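Local coordinates for protein endoglucanase (Thermotoga maritima, PDB 2FVG) that probably acts as a metal-dependent aminopeptidase of the M42 family, using two divalent metal cations per subunit, in spite of the name endoglucanase, at residues 26-31 / 43-48; 65-70 / 94-99; 81-86 / 145-150. All coordinates share one frame; numbering follows the deposited sequence.

Following the chain from its N terminus, contact 1 comes first: residues 26-31, on and just after helix 18-28, meet strand 43-47, closing a short loop that contains strand 34-37. It packs helix 18-28 on strand 43-47 of the large mixed sheet. Contacts 2 and 3 follow, about 17 Å from contact 1 at the nearest atoms, in the six-stranded antiparallel sheet. Their segments alternate along the chain (65-70, 81-86, 94-99, 145-150), so the two loops cross. Contact 2 reaches over strand 147-150 and contact 3 over strand 66-72. With centres about 5 Å apart, they share a probable backbone hydrogen bond, Gly145 N to Val69 O (2.7 Å).

Contact 1. Residues 26-31 / 43-48; sequences SKIEGL and LIALKR
Ile28 and Leu31, three residues apart, meet strand 43-47 in two different ways, one apolar and one polar. The tip of Ile28, CD1, reaches to the strand and lies 4.0 Å from Ala45 CB; the same methyl is 4.3 Å from Leu43 CD2. Leu43 and Ala45 alternate with Ile44, so both turn to the helix while Ile44 faces away. Ile28 holds CG1 between its backbone N and carbonyl carbon (chi1 62°) and extends beyond it, which sends the delta methyl to the strand. The small methyl of Ala45 suits a place where a longer side chain projects from the helix.

Leu31 contributes its carbonyl rather than its side chain. Lys47 NZ donates a hydrogen bond to Leu31 O (2.8 Å), arriving at a C=O...N angle of 152° and tilted 28° from the carbonyl plane. Lys47 has CG anti to the backbone N and bends once, at chi2, so that its otherwise extended chain runs to Leu31, with CD also near the oxygen.

Leu31 is itself fixed by the backbone bond Leu31 N to Ile28 O (2.8 Å), which ties the polar point to the apolar one. Farther out, Ile176 and Leu179 of helix 166-180 and Phe193 of the neighbouring strand 187-194 pack on Ile28, while Pro185 touches Lys47. The chemistry is therefore a small apolar cluster of Ile28, Leu43 and Ala45 with a charged N-H...O bond beside it, the lysine ammonium being matched to the backbone carbonyl of Leu31.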
# COMPACT_ATOMS: atom_id res chain seq x y z
N SER A 26 2.05 15.26 -6.90
CA SER A 26 3.18 15.98 -7.52
C SER A 26 3.90 15.16 -8.59
O SER A 26 4.45 15.72 -9.54
CB SER A 26 4.18 16.50 -6.47
OG SER A 26 4.88 15.44 -5.85
N LYS A 27 3.88 13.84 -8.44
CA LYS A 27 4.54 12.97 -9.42
C LYS A 27 3.70 12.60 -10.64
O LYS A 27 4.25 12.35 -11.72
CB LYS A 27 5.06 11.69 -8.74
CG LYS A 27 6.07 11.95 -7.60
CD LYS A 27 7.28 12.80 -8.05
CE LYS A 27 8.18 13.09 -6.87
NZ LYS A 27 9.37 13.89 -7.23
N ILE A 28 2.38 12.58 -10.50
CA ILE A 28 1.52 12.17 -11.62
C ILE A 28 0.69 13.26 -12.31
O ILE A 28 0.11 13.00 -13.37
CB ILE A 28 0.61 10.96 -11.25
CG1 ILE A 28 -0.34 11.35 -10.10
CG2 ILE A 28 1.50 9.74 -10.94
CD1 ILE A 28 -1.38 10.29 -9.73
N GLU A 29 0.64 14.47 -11.74
CA GLU A 29 -0.11 15.60 -12.33
C GLU A 29 0.03 15.76 -13.83
O GLU A 29 -0.97 15.88 -14.54
CB GLU A 29 0.28 16.92 -11.68
CG GLU A 29 -0.45 17.22 -10.40
CD GLU A 29 0.11 18.43 -9.66
OE1 GLU A 29 1.30 18.79 -9.87
OE2 GLU A 29 -0.65 19.00 -8.83
N GLY A 30 1.27 15.78 -14.32
CA GLY A 30 1.51 15.97 -15.73
C GLY A 30 1.53 14.69 -16.54
O GLY A 30 1.96 14.70 -17.69
N LEU A 31 1.07 13.60 -15.93
CA LEU A 31 1.05 12.30 -16.60
C LEU A 31 -0.36 11.80 -16.90
O LEU A 31 -0.54 10.87 -17.68
CB LEU A 31 1.77 11.26 -15.73
CG LEU A 31 3.28 11.49 -15.51
CD1 LEU A 31 3.80 10.51 -14.48
CD2 LEU A 31 4.07 11.40 -16.82
N LEU A 43 -7.37 9.60 -4.12
CA LEU A 43 -6.79 10.34 -5.23
C LEU A 43 -7.18 9.57 -6.47
O LEU A 43 -6.86 8.40 -6.58
CB LEU A 43 -5.27 10.42 -5.10
CG LEU A 43 -4.53 11.20 -6.19
CD1 LEU A 43 -4.97 12.65 -6.24
CD2 LEU A 43 -3.05 11.11 -5.89
N ILE A 44 -7.86 10.24 -7.40
CA ILE A 44 -8.37 9.61 -8.60
C ILE A 44 -7.72 10.23 -9.82
O ILE A 44 -7.88 11.42 -10.08
CB ILE A 44 -9.91 9.75 -8.67
CG1 ILE A 44 -10.53 9.22 -7.38
CG2 ILE A 44 -10.47 9.07 -9.93
CD1 ILE A 44 -12.02 9.15 -7.41
N ALA A 45 -6.97 9.41 -10.55
CA ALA A 45 -6.27 9.87 -11.72
C ALA A 45 -6.88 9.19 -12.90
O ALA A 45 -7.16 7.99 -12.82
CB ALA A 45 -4.80 9.52 -11.61
N LEU A 46 -7.14 9.93 -13.97
CA LEU A 46 -7.72 9.35 -15.19
C LEU A 46 -6.77 9.39 -16.37
O LEU A 46 -6.17 10.42 -16.68
CB LEU A 46 -9.00 10.10 -15.58
CG LEU A 46 -9.66 9.86 -16.94
CD1 LEU A 46 -10.01 8.40 -17.16
CD2 LEU A 46 -10.91 10.72 -17.09
N LYS A 47 -6.63 8.25 -17.03
CA LYS A 47 -5.87 8.20 -18.24
C LYS A 47 -6.88 7.70 -19.28
O LYS A 47 -7.24 6.53 -19.27
CB LYS A 47 -4.68 7.24 -18.10
CG LYS A 47 -3.72 7.30 -19.24
CD LYS A 47 -2.85 8.53 -19.15
CE LYS A 47 -1.97 8.64 -20.38
NZ LYS A 47 -1.12 9.85 -20.23
N ARG A 48 -7.36 8.60 -20.13
CA ARG A 48 -8.34 8.24 -21.14
C ARG A 48 -7.74 7.24 -22.12
O ARG A 48 -6.53 7.26 -22.40
CB ARG A 48 -8.92 9.47 -21.85
CG ARG A 48 -9.67 10.40 -20.89
CD ARG A 48 -10.45 11.56 -21.55
NE ARG A 48 -11.29 12.18 -20.53
CZ ARG A 48 -10.96 13.25 -19.79
NH1 ARG A 48 -9.81 13.89 -19.99
NH2 ARG A 48 -11.81 13.70 -18.87

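Contact 2. Residues 65-70 / 94-99; sequences VGFVVS and KVVQVK. With EDO (1,2-ethanediol), chain C.
Val69 and Val98 are the closest backbone pair, with CA atoms 8.7 Å apart and strand 147-150 between them; strands 66-72 and 95-98 are both antiparallel to it and so parallel to each other. No hydrogen bond joins the two segments directly; the contact is made by side chains that reach across the middle strand. Val69 CG2 meets Val98 CG2 methyl to methyl at 4.4 Å. Both valines have CG1 anti to the backbone N, which brings the other methyl of each beside that N and into the meeting. Farther along, Phe67 CE2 lies 4.3 Å from Val96 CG1, the methyl approaching the ring obliquely.

Val148 of the middle strand touches all four residues, and Phe80 and Phe150 pack edge-to-face with the Phe67 ring. Beta-branched valines suit extended strands, and the long, flat Phe67 side chain reaches past the middle strand to Val96. At the start of the segment, Val65 O accepts a weak hydrogen bond from O1 of a 1,2-ethanediol (3.4 Å), probably a crystallisation additive. This is the central part of the six-stranded antiparallel sheet, where strands 66-72, 147-150 and 95-98 put alternate apolar side chains on one face.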
# COMPACT_ATOMS: atom_id res chain seq x y z
N VAL A 65 -0.20 0.97 8.79
CA VAL A 65 -0.51 0.79 10.20
C VAL A 65 0.26 1.82 11.05
O VAL A 65 1.37 2.24 10.69
CB VAL A 65 -0.22 -0.66 10.66
CG1 VAL A 65 -0.35 -0.80 12.18
CG2 VAL A 65 -1.22 -1.58 10.00
N GLY A 66 -0.32 2.22 12.19
CA GLY A 66 0.33 3.22 13.04
C GLY A 66 -0.35 3.36 14.37
O GLY A 66 -0.90 2.39 14.88
N PHE A 67 -0.31 4.57 14.93
CA PHE A 67 -0.88 4.83 16.24
C PHE A 67 -1.44 6.24 16.26
O PHE A 67 -1.28 7.00 15.29
CB PHE A 67 0.23 4.69 17.32
CG PHE A 67 1.06 3.44 17.19
CD1 PHE A 67 0.62 2.24 17.73
CD2 PHE A 67 2.25 3.46 16.49
CE1 PHE A 67 1.36 1.08 17.59
CE2 PHE A 67 3.01 2.31 16.34
CZ PHE A 67 2.56 1.10 16.89
N VAL A 68 -2.08 6.60 17.37
CA VAL A 68 -2.62 7.93 17.54
C VAL A 68 -2.35 8.33 19.00
O VAL A 68 -2.40 7.49 19.90
CB VAL A 68 -4.10 8.00 17.09
CG1 VAL A 68 -5.02 7.15 17.98
CG2 VAL A 68 -4.58 9.45 16.99
N VAL A 69 -1.99 9.59 19.21
CA VAL A 69 -1.69 10.09 20.54
C VAL A 69 -3.00 10.20 21.30
O VAL A 69 -3.89 10.99 20.94
CB VAL A 69 -0.95 11.44 20.51
CG1 VAL A 69 -0.69 11.91 21.92
CG2 VAL A 69 0.36 11.31 19.73
N SER A 70 -3.12 9.37 22.32
CA SER A 70 -4.34 9.36 23.12
C SER A 70 -4.19 10.21 24.38
O SER A 70 -5.18 10.69 24.92
CB SER A 70 -4.78 7.92 23.43
OG SER A 70 -3.76 7.20 24.09
N LYS A 94 10.94 0.26 19.66
CA LYS A 94 10.67 0.73 18.29
C LYS A 94 10.69 2.25 18.17
O LYS A 94 10.19 2.94 19.06
CB LYS A 94 9.34 0.19 17.75
CG LYS A 94 9.43 -1.00 16.80
CD LYS A 94 10.17 -2.17 17.35
CE LYS A 94 10.21 -3.29 16.33
NZ LYS A 94 10.93 -4.46 16.88
N VAL A 95 11.27 2.75 17.08
CA VAL A 95 11.32 4.20 16.84
C VAL A 95 10.11 4.63 16.01
O VAL A 95 9.76 4.02 14.98
CB VAL A 95 12.62 4.67 16.14
CG1 VAL A 95 12.70 6.19 16.13
CG2 VAL A 95 13.84 4.12 16.87
N VAL A 96 9.49 5.72 16.45
CA VAL A 96 8.29 6.23 15.83
C VAL A 96 8.43 7.72 15.66
O VAL A 96 9.39 8.31 16.18
CB VAL A 96 7.06 5.96 16.71
CG1 VAL A 96 6.71 4.46 16.73
CG2 VAL A 96 7.27 6.50 18.12
N GLN A 97 7.50 8.34 14.96
CA GLN A 97 7.56 9.78 14.80
C GLN A 97 6.20 10.43 14.80
O GLN A 97 5.23 9.82 14.38
CB GLN A 97 8.27 10.17 13.52
CG GLN A 97 7.44 9.95 12.28
CD GLN A 97 7.63 11.08 11.29
OE1 GLN A 97 6.72 11.90 11.08
NE2 GLN A 97 8.82 11.17 10.71
N VAL A 98 6.13 11.67 15.30
CA VAL A 98 4.89 12.43 15.34
C VAL A 98 5.30 13.81 14.84
O VAL A 98 6.19 14.44 15.41
CB VAL A 98 4.28 12.50 16.76
CG1 VAL A 98 3.00 13.37 16.79
CG2 VAL A 98 3.93 11.13 17.25
N LYS A 99 4.67 14.25 13.76
CA LYS A 99 5.01 15.51 13.12
C LYS A 99 6.51 15.76 13.08
O LYS A 99 7.01 16.78 13.59
CB LYS A 99 4.21 16.68 13.71
CG LYS A 99 2.71 16.55 13.39
CD LYS A 99 1.87 17.68 13.93
CE LYS A 99 1.96 17.75 15.44
NZ LYS A 99 0.99 18.73 16.03
C1 EDO C . 4.30 -0.10 8.04
O1 EDO C . 3.89 0.57 9.23
C2 EDO C . 4.82 -1.48 8.42
O2 EDO C . 5.58 -2.03 7.34

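Contact 3. Residues 81-86 / 145-150; sequences LPVGGV and GDYVSF
Val83 and Val86, at the end of strand 78-83 and in the turn after it, face Tyr147 and Phe150 of strand 147-150 in the six-stranded antiparallel sheet. Strand 66-72 lies between and is hydrogen-bonded to both, as in Val83 with Gly66 and Val148 with Phe67. The two flanking strands are each antiparallel to it and thus parallel to each other, and Val83 and Tyr147 are 8.9 Å apart at CA.

Two separate touches make up the contact, and they fall on opposite faces of the sheet. On one, Val83 CG2 lies 4.5 Å from Tyr147 CE1 and meets the ring obliquely; an aromatic side chain is long enough to cross over the intervening strand. On the other, which also carries Val148, Val86 CG1 comes to the edge of the Phe150 ring, near its plane, 4.3 Å from CZ.

Between the two valines the chain turns through Gly84 and Gly85. Gly84 has a positive phi of 112°, where a CB would jam against the preceding carbonyl oxygen, so glycine suits the turn that carries Val86 to the other face. Val86 also touches Val65 and Phe67.

Tyr147 is about 9 Å from Glu198 and Phe150 about 10 Å from His308, side chain to side chain, both predicted metal ligands; Phe150 also lies about 3 Å from a bound 1,2-ethanediol, probably from the crystallisation liquor. Side chains from next-but-one strands meeting past a central strand are what a beta sheet allows; here the sheet is antiparallel, with Tyr147 and Phe150 in the neighbourhood of the predicted metal site, though not at it.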
# COMPACT_ATOMS: atom_id res chain seq x y z
N LEU A 81 -2.75 4.72 21.03
CA LEU A 81 -3.63 3.62 20.73
C LEU A 81 -3.33 3.24 19.29
O LEU A 81 -3.02 4.12 18.49
CB LEU A 81 -5.10 4.05 20.87
CG LEU A 81 -5.58 4.53 22.24
CD1 LEU A 81 -6.95 5.19 22.10
CD2 LEU A 81 -5.61 3.40 23.26
N PRO A 82 -3.42 1.93 18.96
CA PRO A 82 -3.14 1.42 17.61
C PRO A 82 -4.14 1.88 16.56
O PRO A 82 -5.28 2.20 16.88
CB PRO A 82 -3.27 -0.10 17.78
CG PRO A 82 -4.18 -0.27 18.97
CD PRO A 82 -3.78 0.84 19.89
N VAL A 83 -3.67 1.95 15.32
CA VAL A 83 -4.50 2.28 14.16
C VAL A 83 -4.14 1.19 13.15
O VAL A 83 -3.18 1.32 12.41
CB VAL A 83 -4.22 3.69 13.60
CG1 VAL A 83 -5.08 3.97 12.37
CG2 VAL A 83 -4.47 4.76 14.65
N GLY A 84 -4.91 0.11 13.16
CA GLY A 84 -4.64 -1.05 12.31
C GLY A 84 -4.23 -2.19 13.22
O GLY A 84 -4.37 -2.10 14.45
N GLY A 85 -3.72 -3.27 12.62
CA GLY A 85 -3.32 -4.44 13.40
C GLY A 85 -1.88 -4.39 13.86
O GLY A 85 -0.96 -4.50 13.03
N VAL A 86 -1.67 -4.21 15.16
CA VAL A 86 -0.32 -4.13 15.72
C VAL A 86 -0.23 -4.98 16.98
O VAL A 86 -1.07 -4.88 17.88
CB VAL A 86 0.09 -2.67 16.09
CG1 VAL A 86 1.60 -2.53 16.07
CG2 VAL A 86 -0.50 -1.67 15.13
N GLY A 145 -4.46 13.18 19.44
CA GLY A 145 -5.03 13.04 18.12
C GLY A 145 -4.05 13.00 16.98
O GLY A 145 -4.44 12.66 15.86
N ASP A 146 -2.79 13.36 17.24
CA ASP A 146 -1.77 13.30 16.21
C ASP A 146 -1.47 11.86 15.83
O ASP A 146 -1.60 10.95 16.66
CB ASP A 146 -0.46 14.01 16.61
CG ASP A 146 -0.61 15.54 16.71
OD1 ASP A 146 -1.58 16.12 16.15
OD2 ASP A 146 0.27 16.17 17.36
N TYR A 147 -1.07 11.66 14.59
CA TYR A 147 -0.74 10.33 14.09
C TYR A 147 0.75 10.02 14.25
O TYR A 147 1.63 10.84 13.95
CB TYR A 147 -1.22 10.17 12.64
CG TYR A 147 -2.72 10.06 12.57
CD1 TYR A 147 -3.34 8.81 12.59
CD2 TYR A 147 -3.53 11.20 12.51
CE1 TYR A 147 -4.74 8.70 12.55
CE2 TYR A 147 -4.94 11.10 12.47
CZ TYR A 147 -5.53 9.84 12.49
OH TYR A 147 -6.90 9.71 12.44
N VAL A 148 1.00 8.81 14.73
CA VAL A 148 2.33 8.31 15.02
C VAL A 148 2.67 7.23 14.02
O VAL A 148 1.93 6.27 13.87
CB VAL A 148 2.33 7.65 16.42
CG1 VAL A 148 3.72 7.15 16.78
CG2 VAL A 148 1.79 8.63 17.49
N SER A 149 3.77 7.38 13.29
CA SER A 149 4.14 6.32 12.37
C SER A 149 5.49 5.72 12.77
O SER A 149 6.24 6.33 13.53
CB SER A 149 4.15 6.83 10.94
OG SER A 149 5.09 7.86 10.79
N PHE A 150 5.78 4.52 12.28
CA PHE A 150 7.07 3.92 12.51
C PHE A 150 8.11 4.69 11.73
O PHE A 150 7.82 5.30 10.70
CB PHE A 150 7.11 2.46 12.05
CG PHE A 150 6.29 1.55 12.87
CD1 PHE A 150 6.78 1.08 14.08
CD2 PHE A 150 5.05 1.13 12.43
CE1 PHE A 150 6.02 0.20 14.86
CE2 PHE A 150 4.30 0.26 13.19
CZ PHE A 150 4.78 -0.20 14.42